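Local coordinates for protein 3-phosphoshikimate 1-carboxyvinyltransferase (Streptomyces sviceus, PDB 7M0O) that probably transfers the enolpyruvyl group of phosphoenolpyruvate to the 5-hydroxyl of shikimate-3-phosphate, the sixth of seven steps leading to chorismate, at residues 223-226 with 227-231; 331-334 with 335-338; 366-369 with 370-374; 399-402 with 403-406. All blocks are in the same frame, centred on the assembly; numbering follows the deposited sequence.

Contact 1: residues 223-226 with 227-231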
loop_
_atom_site.group_PDB
_atom_site.type_symbol
_atom_site.label_atom_id
_atom_site.label_comp_id
_atom_site.label_asym_id
_atom_site.label_seq_id
_atom_site.Cartn_x
_atom_site.Cartn_y
_atom_site.Cartn_z
ATOM N N ALA A 223 -3.464 -6.612 -1.037
ATOM C CA ALA A 223 -3.229 -8.035 -0.818
ATOM C C ALA A 223 -3.121 -8.390 0.659
ATOM O O ALA A 223 -3.409 -9.529 1.042
ATOM C CB ALA A 223 -1.963 -8.479 -1.560
ATOM N N SER A 224 -2.693 -7.444 1.496
ATOM C CA SER A 224 -2.678 -7.681 2.936
ATOM C C SER A 224 -4.097 -7.790 3.476
ATOM O O SER A 224 -4.408 -8.683 4.270
ATOM C CB SER A 224 -1.924 -6.544 3.630
ATOM O OG SER A 224 -0.666 -6.325 3.022
ATOM N N THR A 225 -4.976 -6.897 3.024
ATOM C CA THR A 225 -6.396 -6.996 3.341
ATOM C C THR A 225 -6.985 -8.303 2.824
ATOM O O THR A 225 -7.812 -8.931 3.495
ATOM C CB THR A 225 -7.124 -5.797 2.734
ATOM O OG1 THR A 225 -6.695 -4.615 3.410
ATOM C CG2 THR A 225 -8.645 -5.943 2.852
ATOM N N ALA A 226 -6.540 -8.751 1.644
ATOM C CA ALA A 226 -7.072 -9.980 1.075
ATOM C C ALA A 226 -6.706 -11.208 1.897
ATOM O O ALA A 226 -7.433 -12.205 1.835
ATOM C CB ALA A 226 -6.579 -10.175 -0.364
ATOM N N SER A 227 -5.627 -11.147 2.684
ATOM C CA SER A 227 -5.162 -12.344 3.378
ATOM C C SER A 227 -6.211 -12.860 4.345
ATOM O O SER A 227 -6.347 -14.077 4.505
ATOM C CB SER A 227 -3.842 -12.068 4.129
ATOM O OG SER A 227 -4.002 -11.308 5.319
ATOM N N TYR A 228 -6.991 -11.959 4.964
ATOM C CA TYR A 228 -7.991 -12.398 5.930
ATOM C C TYR A 228 -9.126 -13.136 5.248
ATOM O O TYR A 228 -9.664 -14.096 5.808
ATOM C CB TYR A 228 -8.540 -11.197 6.723
ATOM C CG TYR A 228 -7.413 -10.353 7.236
ATOM C CD1 TYR A 228 -6.615 -10.804 8.284
ATOM C CD2 TYR A 228 -7.102 -9.139 6.633
ATOM C CE1 TYR A 228 -5.548 -10.053 8.733
ATOM C CE2 TYR A 228 -6.028 -8.379 7.080
ATOM C CZ TYR A 228 -5.261 -8.849 8.116
ATOM O OH TYR A 228 -4.191 -8.103 8.539
ATOM N N PHE A 229 -9.469 -12.737 4.022
ATOM C CA PHE A 229 -10.573 -13.380 3.327
ATOM C C PHE A 229 -10.117 -14.712 2.730
ATOM O O PHE A 229 -10.839 -15.711 2.817
ATOM C CB PHE A 229 -11.152 -12.401 2.288
ATOM C CG PHE A 229 -11.766 -11.161 2.917
ATOM C CD1 PHE A 229 -13.136 -11.061 3.103
ATOM C CD2 PHE A 229 -10.963 -10.139 3.397
ATOM C CE1 PHE A 229 -13.697 -9.941 3.723
ATOM C CE2 PHE A 229 -11.506 -9.040 4.035
ATOM C CZ PHE A 229 -12.888 -8.937 4.195
ATOM N N PHE A 230 -8.879 -14.761 2.225
ATOM C CA PHE A 230 -8.281 -16.021 1.794
ATOM C C PHE A 230 -8.187 -17.018 2.957
ATOM O O PHE A 230 -8.471 -18.209 2.786
ATOM C CB PHE A 230 -6.888 -15.772 1.207
ATOM C CG PHE A 230 -6.864 -15.118 -0.166
ATOM C CD1 PHE A 230 -7.792 -15.429 -1.149
ATOM C CD2 PHE A 230 -5.861 -14.227 -0.475
ATOM C CE1 PHE A 230 -7.714 -14.824 -2.419
ATOM C CE2 PHE A 230 -5.769 -13.630 -1.736
ATOM C CZ PHE A 230 -6.695 -13.933 -2.701
ATOM N N ALA A 231 -7.754 -16.556 4.141
ATOM C CA ALA A 231 -7.638 -17.435 5.310
ATOM C C ALA A 231 -8.989 -17.994 5.746
ATOM O O ALA A 231 -9.090 -19.176 6.116
ATOM C CB ALA A 231 -6.996 -16.680 6.474
#
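Ser227 turns its hydroxyl back onto the carbonyl of Ser224, within the first turns of helix 223-235. OG stands between its own backbone N and carbonyl carbon (chi1 75°), a position from which Ser227 OG donates to Ser224 O over 2.9 Å, in the carbonyl plane. Ser227 N reaches Ser224 O as well, at 3.2 Å, but from above that plane, giving one oxygen two donors. The same hydroxyl lies over the centre of the Tyr228 ring, and is also hydrogen-bonded to Thr299. CG anti to the carbonyl carbon (chi1 -49°) lays the Tyr228 ring back along the helix: Tyr228 CD2 comes within 3.2 Å of Thr225 O, while Tyr228 OH bonds to Arg367 NH1. Phe229 presents its edge in plane to Thr225 O, with CD2 3.4 Å from that oxygen. On another side of the helix, Phe230 CE2 packs on Ala226 CB at 3.8 Å, and Phe230 N bonds nearly straight to Ala226 O (3.0 Å, 174°). The Ser227 hydroxyl thus supplements weak backbone bonding in the opening turn, where the ring carbons merely lie close to Thr225 O, and Tyr228 probably helps to position Arg367, predicted to bind phosphoenolpyruvate.

Contact 2: residues 331-334 with 335-338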
loop_
_atom_site.group_PDB
_atom_site.type_symbol
_atom_site.label_atom_id
_atom_site.label_comp_id
_atom_site.label_asym_id
_atom_site.label_seq_id
_atom_site.Cartn_x
_atom_site.Cartn_y
_atom_site.Cartn_z
ATOM N N ALA A 331 0.765 -14.037 20.591
ATOM C CA ALA A 331 0.901 -15.024 21.653
ATOM C C ALA A 331 -0.033 -14.713 22.816
ATOM O O ALA A 331 -0.692 -15.609 23.359
ATOM C CB ALA A 331 2.351 -15.082 22.135
ATOM N N GLU A 332 -0.098 -13.450 23.220
ATOM C CA GLU A 332 -0.928 -13.108 24.366
ATOM C C GLU A 332 -2.393 -13.423 24.089
ATOM O O GLU A 332 -3.093 -13.968 24.947
ATOM C CB GLU A 332 -0.748 -11.636 24.730
ATOM C CG GLU A 332 -1.475 -11.240 26.007
ATOM C CD GLU A 332 -1.476 -9.740 26.251
ATOM O OE1 GLU A 332 -0.887 -8.984 25.443
ATOM O OE2 GLU A 332 -2.073 -9.320 27.265
ATOM N N ASN A 333 -2.870 -13.105 22.886
ATOM C CA ASN A 333 -4.284 -13.312 22.588
ATOM C C ASN A 333 -4.597 -14.790 22.380
ATOM O O ASN A 333 -5.658 -15.269 22.794
ATOM C CB ASN A 333 -4.669 -12.466 21.376
ATOM C CG ASN A 333 -4.928 -11.010 21.757
ATOM O OD1 ASN A 333 -5.834 -10.717 22.553
ATOM N ND2 ASN A 333 -4.122 -10.101 21.230
ATOM N N LEU A 334 -3.669 -15.538 21.771
ATOM C CA LEU A 334 -3.867 -16.974 21.599
ATOM C C LEU A 334 -3.921 -17.672 22.951
ATOM O O LEU A 334 -4.732 -18.585 23.162
ATOM C CB LEU A 334 -2.751 -17.555 20.729
ATOM C CG LEU A 334 -2.945 -17.412 19.221
ATOM C CD1 LEU A 334 -1.633 -17.691 18.453
ATOM C CD2 LEU A 334 -4.066 -18.320 18.747
ATOM N N ARG A 335 -3.096 -17.217 23.896
ATOM C CA ARG A 335 -3.095 -17.819 25.225
ATOM C C ARG A 335 -4.379 -17.495 25.972
ATOM O O ARG A 335 -4.899 -18.334 26.716
ATOM C CB ARG A 335 -1.879 -17.335 26.009
ATOM C CG ARG A 335 -0.575 -17.996 25.570
ATOM C CD ARG A 335 0.636 -17.231 26.119
ATOM N NE ARG A 335 1.895 -17.889 25.795
ATOM C CZ ARG A 335 3.035 -17.236 25.597
ATOM N NH1 ARG A 335 3.069 -15.908 25.691
ATOM N NH2 ARG A 335 4.142 -17.902 25.309
ATOM N N ARG A 336 -4.894 -16.282 25.790
ATOM C CA ARG A 336 -6.171 -15.923 26.398
ATOM C C ARG A 336 -7.294 -16.822 25.894
ATOM O O ARG A 336 -8.252 -17.100 26.629
ATOM C CB ARG A 336 -6.485 -14.451 26.123
ATOM C CG ARG A 336 -7.644 -13.895 26.935
ATOM C CD ARG A 336 -7.749 -12.385 26.774
ATOM N NE ARG A 336 -6.502 -11.738 27.158
ATOM C CZ ARG A 336 -6.118 -10.547 26.719
ATOM N NH1 ARG A 336 -6.887 -9.873 25.878
ATOM N NH2 ARG A 336 -4.966 -10.032 27.119
ATOM N N LEU A 337 -7.189 -17.291 24.654
ATOM C CA LEU A 337 -8.154 -18.228 24.084
ATOM C C LEU A 337 -7.937 -19.668 24.535
ATOM O O LEU A 337 -8.734 -20.542 24.169
ATOM C CB LEU A 337 -8.104 -18.154 22.554
ATOM C CG LEU A 337 -8.352 -16.775 21.945
ATOM C CD1 LEU A 337 -8.123 -16.814 20.434
ATOM C CD2 LEU A 337 -9.763 -16.298 22.273
ATOM N N GLY A 338 -6.894 -19.954 25.308
ATOM C CA GLY A 338 -6.643 -21.305 25.775
ATOM C C GLY A 338 -5.647 -22.113 24.970
ATOM O O GLY A 338 -5.478 -23.313 25.237
#
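Arg335, Arg336 and Leu337 donate their backbone N-H groups to Ala331, Glu332 and Asn333 in turn, the Arg335 N to Ala331 O bond being 2.9 Å long and the Leu337 N to Asn333 O bond 3.1 Å. Helix 326-336 then ends in a Schellman motif at Gly338, whose positive phi (97°) would press a CB against the preceding carbonyl oxygen. Gly338 N bonds to Arg335 O at 2.9 Å.

Among the side chains, Glu332 and Arg336 leave the helix together. Glu332 is extended, whereas Arg336 bends at chi3 (-57°) and swings its guanidinium toward the acid: Glu332 OE2 meets Arg336 NH2 at 3.0 Å in a salt bridge, at the guanidinium edge, with the two planes almost perpendicular (89°). The other ends are also held, Glu332 OE1 by Tyr363 and Arg336 NH1 by Thr361 and Gln359. Arg335 stretches out instead, laying one guanidinium face over the methyl of Ala331, with NH1 3.7 Å from Ala331 CB, and its NH2 bonds to Val341 O. Charge pairing and arginine bonds to neighbouring backbone therefore knit the solvent-facing side of this helix end, while Leu334 and Leu337 pack on Phe372.

Contact 3: residues 366-369 with 370-374. With PO4 (phosphate ion), chain B.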
loop_
_atom_site.group_PDB
_atom_site.type_symbol
_atom_site.label_atom_id
_atom_site.label_comp_id
_atom_site.label_asym_id
_atom_site.label_seq_id
_atom_site.Cartn_x
_atom_site.Cartn_y
_atom_site.Cartn_z
ATOM N N HIS A 366 -4.540 -2.771 13.688
ATOM C CA HIS A 366 -5.553 -3.236 12.734
ATOM C C HIS A 366 -5.398 -4.714 12.375
ATOM O O HIS A 366 -6.397 -5.432 12.223
ATOM C CB HIS A 366 -5.506 -2.378 11.467
ATOM C CG HIS A 366 -4.134 -2.179 10.896
ATOM N ND1 HIS A 366 -3.095 -1.598 11.602
ATOM C CD2 HIS A 366 -3.636 -2.473 9.674
ATOM C CE1 HIS A 366 -2.021 -1.549 10.835
ATOM N NE2 HIS A 366 -2.321 -2.076 9.661
ATOM N N ARG A 367 -4.156 -5.190 12.233
ATOM C CA ARG A 367 -3.946 -6.584 11.841
ATOM C C ARG A 367 -4.252 -7.569 12.970
ATOM O O ARG A 367 -4.623 -8.707 12.696
ATOM C CB ARG A 367 -2.518 -6.780 11.341
ATOM C CG ARG A 367 -2.116 -5.724 10.303
ATOM C CD ARG A 367 -1.392 -6.316 9.104
ATOM N NE ARG A 367 -1.175 -5.250 8.127
ATOM C CZ ARG A 367 -1.995 -4.995 7.109
ATOM N NH1 ARG A 367 -3.082 -5.742 6.918
ATOM N NH2 ARG A 367 -1.742 -3.988 6.295
ATOM N N ILE A 368 -4.121 -7.166 14.238
ATOM C CA ILE A 368 -4.553 -8.047 15.321
ATOM C C ILE A 368 -6.073 -8.219 15.292
ATOM O O ILE A 368 -6.588 -9.332 15.445
ATOM C CB ILE A 368 -4.057 -7.526 16.687
ATOM C CG1 ILE A 368 -2.530 -7.439 16.721
ATOM C CG2 ILE A 368 -4.576 -8.415 17.837
ATOM C CD1 ILE A 368 -1.811 -8.778 16.467
ATOM N N VAL A 369 -6.820 -7.130 15.073
ATOM C CA VAL A 369 -8.279 -7.233 15.022
ATOM C C VAL A 369 -8.719 -8.044 13.807
ATOM O O VAL A 369 -9.554 -8.950 13.911
ATOM C CB VAL A 369 -8.918 -5.830 15.023
ATOM C CG1 VAL A 369 -10.436 -5.943 14.759
ATOM C CG2 VAL A 369 -8.671 -5.158 16.357
ATOM N N MET A 370 -8.172 -7.728 12.629
ATOM C CA MET A 370 -8.629 -8.424 11.431
ATOM C C MET A 370 -8.264 -9.903 11.481
ATOM O O MET A 370 -9.044 -10.757 11.047
ATOM C CB MET A 370 -8.063 -7.742 10.183
ATOM C CG MET A 370 -8.714 -6.374 9.939
ATOM S SD MET A 370 -8.317 -5.565 8.377
ATOM C CE MET A 370 -6.658 -5.016 8.677
ATOM N N SER A 371 -7.091 -10.230 12.024
ATOM C CA SER A 371 -6.681 -11.632 12.086
ATOM C C SER A 371 -7.590 -12.450 12.995
ATOM O O SER A 371 -8.056 -13.520 12.595
ATOM C CB SER A 371 -5.229 -11.750 12.546
ATOM O OG SER A 371 -4.356 -11.211 11.591
ATOM N N PHE A 372 -7.864 -11.964 14.219
ATOM C CA PHE A 372 -8.664 -12.751 15.147
ATOM C C PHE A 372 -10.150 -12.708 14.822
ATOM O O PHE A 372 -10.901 -13.564 15.319
ATOM C CB PHE A 372 -8.395 -12.313 16.597
ATOM C CG PHE A 372 -7.061 -12.799 17.108
ATOM C CD1 PHE A 372 -6.903 -14.114 17.532
ATOM C CD2 PHE A 372 -5.958 -11.969 17.092
ATOM C CE1 PHE A 372 -5.673 -14.579 17.959
ATOM C CE2 PHE A 372 -4.711 -12.425 17.517
ATOM C CZ PHE A 372 -4.569 -13.729 17.956
ATOM N N ALA A 373 -10.575 -11.793 13.949
ATOM C CA ALA A 373 -11.903 -11.923 13.365
ATOM C C ALA A 373 -12.040 -13.248 12.622
ATOM O O ALA A 373 -13.108 -13.868 12.642
ATOM C CB ALA A 373 -12.193 -10.743 12.429
ATOM N N VAL A 374 -10.980 -13.686 11.926
ATOM C CA VAL A 374 -11.069 -14.969 11.239
ATOM C C VAL A 374 -11.245 -16.103 12.246
ATOM O O VAL A 374 -12.021 -17.037 12.023
ATOM C CB VAL A 374 -9.836 -15.199 10.339
ATOM C CG1 VAL A 374 -10.012 -16.495 9.579
ATOM C CG2 VAL A 374 -9.638 -14.045 9.373
HETATM P P PO4 B . 1.116 -2.305 8.235
HETATM O O1 PO4 B . 2.014 -2.512 7.045
HETATM O O2 PO4 B . 0.990 -3.628 8.949
HETATM O O3 PO4 B . -0.225 -1.814 7.744
HETATM O O4 PO4 B . 1.771 -1.271 9.114
#
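Met370 curls back over the preceding turn of helix 366-375. Its chain bends at chi3 (-74°), which carries CE to within 4.0 Å of His366 CB and close to Arg367 NH1, while Met370 N bonds to His366 O at 2.9 Å. Val369, its side chain against Ser362, Cys389 and Val390, gives its carbonyl to Ala373, with Ala373 N to Val369 O at 3.0 Å. Ile368 lies next to Phe372 one turn on; CG2 of Ile368 touches CD2 of Phe372 at 3.9 Å. Arg367 O takes two donors from opposite faces of its plane, Ser371 N and Ser371 OG, the latter at 2.7 Å.

At the helix start a phosphate ion, probably from the crystallisation liquor, is gripped in the guanidinium plane: Arg367 NE to O2 is 2.8 Å, and Arg367 NH2 to O3 is 3.0 Å. His366 NE2 shares O3 at 2.9 Å while resting over one guanidinium face, and Arg326 adds another bond to the ion. With a leucine in place of Arg367, the phosphate would probably lose two donors and a positive charge, and Tyr228 OH its bond to NH1. The helix of a beta-alpha-beta unit, carrying an anion at its N-terminal end, is consistent with the phosphoenolpyruvate site predicted for this EPSP synthase.

Contact 4: residues 399-402 with 403-406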
loop_
_atom_site.group_PDB
_atom_site.type_symbol
_atom_site.label_atom_id
_atom_site.label_comp_id
_atom_site.label_asym_id
_atom_site.label_seq_id
_atom_site.Cartn_x
_atom_site.Cartn_y
_atom_site.Cartn_z
ATOM N N GLU A 399 -17.945 -4.630 7.836
ATOM C CA GLU A 399 -19.070 -4.886 6.942
ATOM C C GLU A 399 -18.730 -5.989 5.948
ATOM O O GLU A 399 -19.500 -6.944 5.774
ATOM C CB GLU A 399 -19.459 -3.602 6.209
ATOM C CG GLU A 399 -19.865 -2.485 7.136
ATOM C CD GLU A 399 -19.578 -1.097 6.570
ATOM O OE1 GLU A 399 -19.297 -0.973 5.356
ATOM O OE2 GLU A 399 -19.647 -0.131 7.350
ATOM N N ALA A 400 -17.561 -5.879 5.312
ATOM C CA ALA A 400 -17.132 -6.873 4.330
ATOM C C ALA A 400 -17.000 -8.255 4.952
ATOM O O ALA A 400 -17.370 -9.256 4.334
ATOM C CB ALA A 400 -15.802 -6.462 3.707
ATOM N N PHE A 401 -16.451 -8.336 6.166
ATOM C CA PHE A 401 -16.264 -9.639 6.785
ATOM C C PHE A 401 -17.599 -10.223 7.225
ATOM O O PHE A 401 -17.810 -11.438 7.120
ATOM C CB PHE A 401 -15.289 -9.533 7.967
ATOM C CG PHE A 401 -14.671 -10.854 8.350
ATOM C CD1 PHE A 401 -13.661 -11.405 7.576
ATOM C CD2 PHE A 401 -15.117 -11.557 9.465
ATOM C CE1 PHE A 401 -13.086 -12.622 7.912
ATOM C CE2 PHE A 401 -14.550 -12.778 9.809
ATOM C CZ PHE A 401 -13.538 -13.313 9.033
ATOM N N ALA A 402 -18.519 -9.371 7.683
ATOM C CA ALA A 402 -19.860 -9.842 7.996
ATOM C C ALA A 402 -20.521 -10.458 6.769
ATOM O O ALA A 402 -21.198 -11.489 6.871
ATOM C CB ALA A 402 -20.699 -8.690 8.551
ATOM N N GLU A 403 -20.319 -9.843 5.600
ATOM C CA GLU A 403 -20.872 -10.358 4.351
ATOM C C GLU A 403 -20.250 -11.699 3.985
ATOM O O GLU A 403 -20.955 -12.615 3.538
ATOM C CB GLU A 403 -20.653 -9.345 3.234
ATOM C CG GLU A 403 -21.261 -9.734 1.901
ATOM C CD GLU A 403 -21.097 -8.656 0.836
ATOM O OE1 GLU A 403 -20.059 -7.961 0.823
ATOM O OE2 GLU A 403 -22.021 -8.494 0.011
ATOM N N LEU A 404 -18.932 -11.834 4.172
ATOM C CA LEU A 404 -18.290 -13.126 3.955
ATOM C C LEU A 404 -18.889 -14.188 4.873
ATOM O O LEU A 404 -19.170 -15.315 4.441
ATOM C CB LEU A 404 -16.775 -12.990 4.160
ATOM C CG LEU A 404 -15.957 -14.287 4.036
ATOM C CD1 LEU A 404 -15.935 -14.769 2.610
ATOM C CD2 LEU A 404 -14.554 -14.069 4.546
ATOM N N ARG A 405 -19.122 -13.830 6.139
ATOM C CA ARG A 405 -19.677 -14.763 7.113
ATOM C C ARG A 405 -21.029 -15.291 6.658
ATOM O O ARG A 405 -21.312 -16.492 6.765
ATOM C CB ARG A 405 -19.828 -14.068 8.465
ATOM C CG ARG A 405 -18.549 -13.747 9.186
ATOM C CD ARG A 405 -18.892 -13.253 10.583
ATOM N NE ARG A 405 -19.924 -14.088 11.189
ATOM C CZ ARG A 405 -19.686 -14.996 12.129
ATOM N NH1 ARG A 405 -18.450 -15.177 12.576
ATOM N NH2 ARG A 405 -20.686 -15.712 12.624
ATOM N N ARG A 406 -21.890 -14.395 6.176
ATOM C CA ARG A 406 -23.216 -14.798 5.724
ATOM C C ARG A 406 -23.155 -15.654 4.463
ATOM O O ARG A 406 -24.032 -16.499 4.252
ATOM C CB ARG A 406 -24.075 -13.561 5.483
ATOM C CG ARG A 406 -24.369 -12.801 6.765
ATOM C CD ARG A 406 -25.357 -11.661 6.529
ATOM N NE ARG A 406 -24.794 -10.582 5.729
ATOM C CZ ARG A 406 -24.137 -9.539 6.229
ATOM N NH1 ARG A 406 -23.960 -9.429 7.544
ATOM N NH2 ARG A 406 -23.667 -8.596 5.410
#
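Glu403 opens the sequence by bonding its backbone N to Glu399 O at 3.0 Å, one turn back in helix 397-406. Leu404 follows, with N to Ala400 O at 3.0 Å. Its CG stands anti to the backbone N (chi1 177°), and CD2 meets CE1 of the Phe401 ring at 3.9 Å, the two side chains crossing at a slant. Arg405 N bonds to Phe401 O over 2.9 Å, and its CG approaches from the same side of the ring plane as Leu404, 4.1 Å from Phe401 CD2, before the chain bends at chi3; ring and guanidinium planes lie 52° apart. Arg406 bends at chi3 too (-69°) and folds back over its own helix, one guanidinium face above Ala402 O and NH1 3.5 Å from Ala402 CB. Phe401 also meets Phe397, Ala373, Val374 and Leu377. An alanine at Phe401 would probably take from Leu404 CD2 and Arg405 CG the ring they pack on and open a gap toward Ala373 and Val374 of helix 366-375. This terminal helix is amphipathic, apolar where Phe401 and Leu404 face the protein and charged at the surface; the Arg406 guanidinium may also offset the partial negative charge of the carbonyl end.

Overall arrangement
From the N terminus, contact 1 comes first, in helix 223-235, followed by contact 2 in helix 326-336, contact 3 in helix 366-375 and contact 4 in helix 397-406. Each closes no more than successive turns of a single helix, and the four follow in series without nesting or crossing. Helix 366-375 lies between the other three helices and packs on all of them: contact 3 meets contact 1 through Ser371 on Tyr228, contact 2 through Phe372 on Asn333, and contact 4 through Val374 on Phe401. Contact 4 brings the C-terminal helix onto helix 223-235 as well, Leu404 against Phe229. Contact 2 stays about 13 Å, nearest atoms, from contacts 1 and 4.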